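Local coordinates for protein flavin prenyltransferase PAD1, mitochondrial (Aspergillus niger, PDB 6QLG) that probably joins a dimethylallyl group to reduced FMN without a metal, making the prenylated flavin cofactor used by the ferulic acid decarboxylase FDC1, at residues K128-I133 against L174-A179. Numbering follows the deposited sequence.
With FMN (flavin mononucleotide), chain M.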
loop_
_atom_site.group_PDB
_atom_site.type_symbol
_atom_site.label_atom_id
_atom_site.label_comp_id
_atom_site.label_asym_id
_atom_site.label_seq_id
_atom_site.Cartn_x
_atom_site.Cartn_y
_atom_site.Cartn_z
ATOM N N LYS B 128 -21.796 -6.569 -11.763
ATOM C CA LYS B 128 -21.030 -7.172 -12.850
ATOM C C LYS B 128 -20.452 -6.103 -13.772
ATOM O O LYS B 128 -19.267 -6.142 -14.120
ATOM C CB LYS B 128 -21.918 -8.148 -13.628
ATOM C CG LYS B 128 -21.255 -8.794 -14.842
ATOM C CD LYS B 128 -21.576 -8.028 -16.122
ATOM C CE LYS B 128 -21.720 -8.945 -17.316
ATOM N NZ LYS B 128 -22.005 -8.147 -18.545
ATOM N N THR B 129 -21.281 -5.142 -14.187
ATOM C CA THR B 129 -20.801 -4.100 -15.091
ATOM C C THR B 129 -19.857 -3.139 -14.374
ATOM O O THR B 129 -18.863 -2.686 -14.957
ATOM C CB THR B 129 -21.989 -3.359 -15.710
ATOM O OG1 THR B 129 -22.597 -4.196 -16.702
ATOM C CG2 THR B 129 -21.547 -2.060 -16.367
ATOM N N LEU B 130 -20.139 -2.829 -13.105
ATOM C CA LEU B 130 -19.178 -2.082 -12.296
ATOM C C LEU B 130 -17.824 -2.783 -12.268
ATOM O O LEU B 130 -16.774 -2.137 -12.358
ATOM C CB LEU B 130 -19.715 -1.900 -10.874
ATOM C CG LEU B 130 -18.676 -1.604 -9.785
ATOM C CD1 LEU B 130 -18.084 -0.204 -9.949
ATOM C CD2 LEU B 130 -19.270 -1.773 -8.395
ATOM N N ALA B 131 -17.832 -4.113 -12.159
ATOM C CA ALA B 131 -16.579 -4.860 -12.111
ATOM C C ALA B 131 -15.894 -4.890 -13.469
ATOM O O ALA B 131 -14.660 -4.830 -13.548
ATOM C CB ALA B 131 -16.838 -6.278 -11.617
ATOM N N ALA B 132 -16.672 -5.008 -14.549
ATOM C CA ALA B 132 -16.092 -4.945 -15.886
ATOM C C ALA B 132 -15.367 -3.624 -16.105
ATOM O O ALA B 132 -14.259 -3.596 -16.654
ATOM C CB ALA B 132 -17.181 -5.143 -16.944
ATOM N N ILE B 133 -15.971 -2.519 -15.666
ATOM C CA ILE B 133 -15.352 -1.210 -15.845
ATOM C C ILE B 133 -14.131 -1.066 -14.944
ATOM O O ILE B 133 -13.084 -0.564 -15.370
ATOM C CB ILE B 133 -16.387 -0.098 -15.591
ATOM C CG1 ILE B 133 -17.528 -0.201 -16.605
ATOM C CG2 ILE B 133 -15.732 1.272 -15.663
ATOM C CD1 ILE B 133 -18.744 0.631 -16.246
ATOM N N LEU B 174 -14.467 2.241 -4.926
ATOM C CA LEU B 174 -13.427 3.191 -4.543
ATOM C C LEU B 174 -12.412 3.373 -5.664
ATOM O O LEU B 174 -12.059 4.503 -6.022
ATOM C CB LEU B 174 -12.730 2.728 -3.261
ATOM C CG LEU B 174 -11.509 3.555 -2.841
ATOM C CD1 LEU B 174 -11.915 4.983 -2.487
ATOM C CD2 LEU B 174 -10.773 2.901 -1.678
ATOM N N GLU B 175 -11.943 2.266 -6.244
ATOM C CA GLU B 175 -10.861 2.345 -7.216
ATOM C C GLU B 175 -11.334 2.858 -8.572
ATOM O O GLU B 175 -10.572 3.544 -9.263
ATOM C CB GLU B 175 -10.180 0.978 -7.347
ATOM C CG GLU B 175 -9.354 0.622 -6.102
ATOM C CD GLU B 175 -8.645 -0.720 -6.194
ATOM O OE1 GLU B 175 -8.768 -1.407 -7.230
ATOM O OE2 GLU B 175 -7.966 -1.092 -5.214
ATOM N N VAL B 176 -12.574 2.563 -8.970
ATOM C CA VAL B 176 -13.071 3.161 -10.205
ATOM C C VAL B 176 -13.367 4.643 -9.993
ATOM O O VAL B 176 -13.262 5.442 -10.932
ATOM C CB VAL B 176 -14.300 2.395 -10.738
ATOM C CG1 VAL B 176 -15.586 2.862 -10.063
ATOM C CG2 VAL B 176 -14.402 2.547 -12.253
ATOM N N THR B 177 -13.726 5.037 -8.767
ATOM C CA THR B 177 -13.870 6.456 -8.455
ATOM C C THR B 177 -12.547 7.186 -8.653
ATOM O O THR B 177 -12.496 8.258 -9.268
ATOM C CB THR B 177 -14.374 6.632 -7.019
ATOM O OG1 THR B 177 -15.761 6.277 -6.945
ATOM C CG2 THR B 177 -14.195 8.070 -6.547
ATOM N N ARG B 178 -11.455 6.607 -8.146
ATOM C CA ARG B 178 -10.145 7.223 -8.314
ATOM C C ARG B 178 -9.746 7.295 -9.782
ATOM O O ARG B 178 -9.034 8.223 -10.186
ATOM C CB ARG B 178 -9.104 6.457 -7.496
ATOM C CG ARG B 178 -9.228 6.715 -5.995
ATOM C CD ARG B 178 -8.462 5.709 -5.153
ATOM N NE ARG B 178 -8.546 6.041 -3.732
ATOM C CZ ARG B 178 -8.110 5.261 -2.748
ATOM N NH1 ARG B 178 -7.550 4.091 -3.023
ATOM N NH2 ARG B 178 -8.236 5.653 -1.486
ATOM N N ALA B 179 -10.213 6.351 -10.598
ATOM C CA ALA B 179 -9.967 6.399 -12.033
ATOM C C ALA B 179 -10.827 7.432 -12.751
ATOM O O ALA B 179 -10.616 7.661 -13.947
ATOM C CB ALA B 179 -10.195 5.020 -12.657
HETATM N N1 FMN M . -27.146 -7.521 -9.934
HETATM C C2 FMN M . -26.688 -6.474 -9.161
HETATM O O2 FMN M . -25.483 -6.279 -9.054
HETATM N N3 FMN M . -27.586 -5.654 -8.514
HETATM C C4 FMN M . -28.943 -5.887 -8.645
HETATM O O4 FMN M . -29.765 -5.167 -8.075
HETATM C C4A FMN M . -29.411 -6.940 -9.421
HETATM N N5 FMN M . -30.773 -7.151 -9.535
HETATM C C5A FMN M . -31.256 -8.192 -10.306
HETATM C C6 FMN M . -32.633 -8.410 -10.427
HETATM C C7 FMN M . -33.131 -9.457 -11.200
HETATM C C7M FMN M . -34.616 -9.676 -11.318
HETATM C C8 FMN M . -32.227 -10.289 -11.860
HETATM C C8M FMN M . -32.731 -11.431 -12.701
HETATM C C9 FMN M . -30.851 -10.069 -11.731
HETATM C C9A FMN M . -30.353 -9.023 -10.961
HETATM N N10 FMN M . -28.981 -8.799 -10.849
HETATM C C10 FMN M . -28.503 -7.761 -10.068
HETATM C "C1'" FMN M . -27.996 -9.706 -11.534
HETATM C "C2'" FMN M . -27.480 -9.232 -12.893
HETATM O "O2'" FMN M . -28.542 -9.138 -13.819
HETATM C "C3'" FMN M . -26.425 -10.222 -13.389
HETATM O "O3'" FMN M . -25.293 -10.146 -12.552
HETATM C "C4'" FMN M . -25.999 -9.970 -14.830
HETATM O "O4'" FMN M . -24.874 -10.764 -15.136
HETATM C "C5'" FMN M . -25.632 -8.514 -15.064
HETATM O "O5'" FMN M . -25.407 -8.352 -16.444
HETATM P P FMN M . -25.295 -6.888 -17.100
HETATM O O1P FMN M . -24.497 -6.982 -18.376
HETATM O O2P FMN M . -26.689 -6.395 -17.403
HETATM O O3P FMN M . -24.594 -5.928 -16.166
#
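With chi1 at 84°, V176 turns CG1 into the gap flanked by its own N and C and leaves CG2 anti to the N, a fork whose two methyls meet two different side chains of the facing helix. L130 supplies the first partner: its CG lies anti to the backbone N (chi1 159°), and the leucine reaches out until CD1 stands 4.0 Å from V176 CG1. I133, three residues on, offers its beta-branch instead, I133 CG2 lying 3.9 Å from V176 CG2. Both pairs meet at a slant, methyl against methyl, so a single valine touches two side chains one helical turn apart. All three residues are buried, yet the segments bury just 112 Å² between them; the touch is light and wholly apolar.

The same short helix illustrates how one element can serve two partners. While L130 and I133 address the valine, K128 and T129 at its N-terminal end grip the phosphate of FMN. The K128 chain follows the ribityl tail and brings NZ within 2.8 Å of FMN O1P; T129 OG1 donates to FMN O3P at 2.7 Å. Two different phosphate oxygens are thus held, and the positive amino group, together with the helix N-terminus, would be expected to favour the phosphate's negative charge. S126 OG is hydrogen-bonded both to the backbone N of T129 and to FMN, tying the helix start to the cofactor.

In the Flavoprotein-family fold, helix 127-135 follows one of the two middle strands, 119-125, of a parallel sheet and helix 167-178 follows the adjacent strand 155-160. I133 also packs on A146 and L150 of helix 141-151, whereas V176 rests on I183 of strand 182-183, the outermost strand of the sheet within this chain.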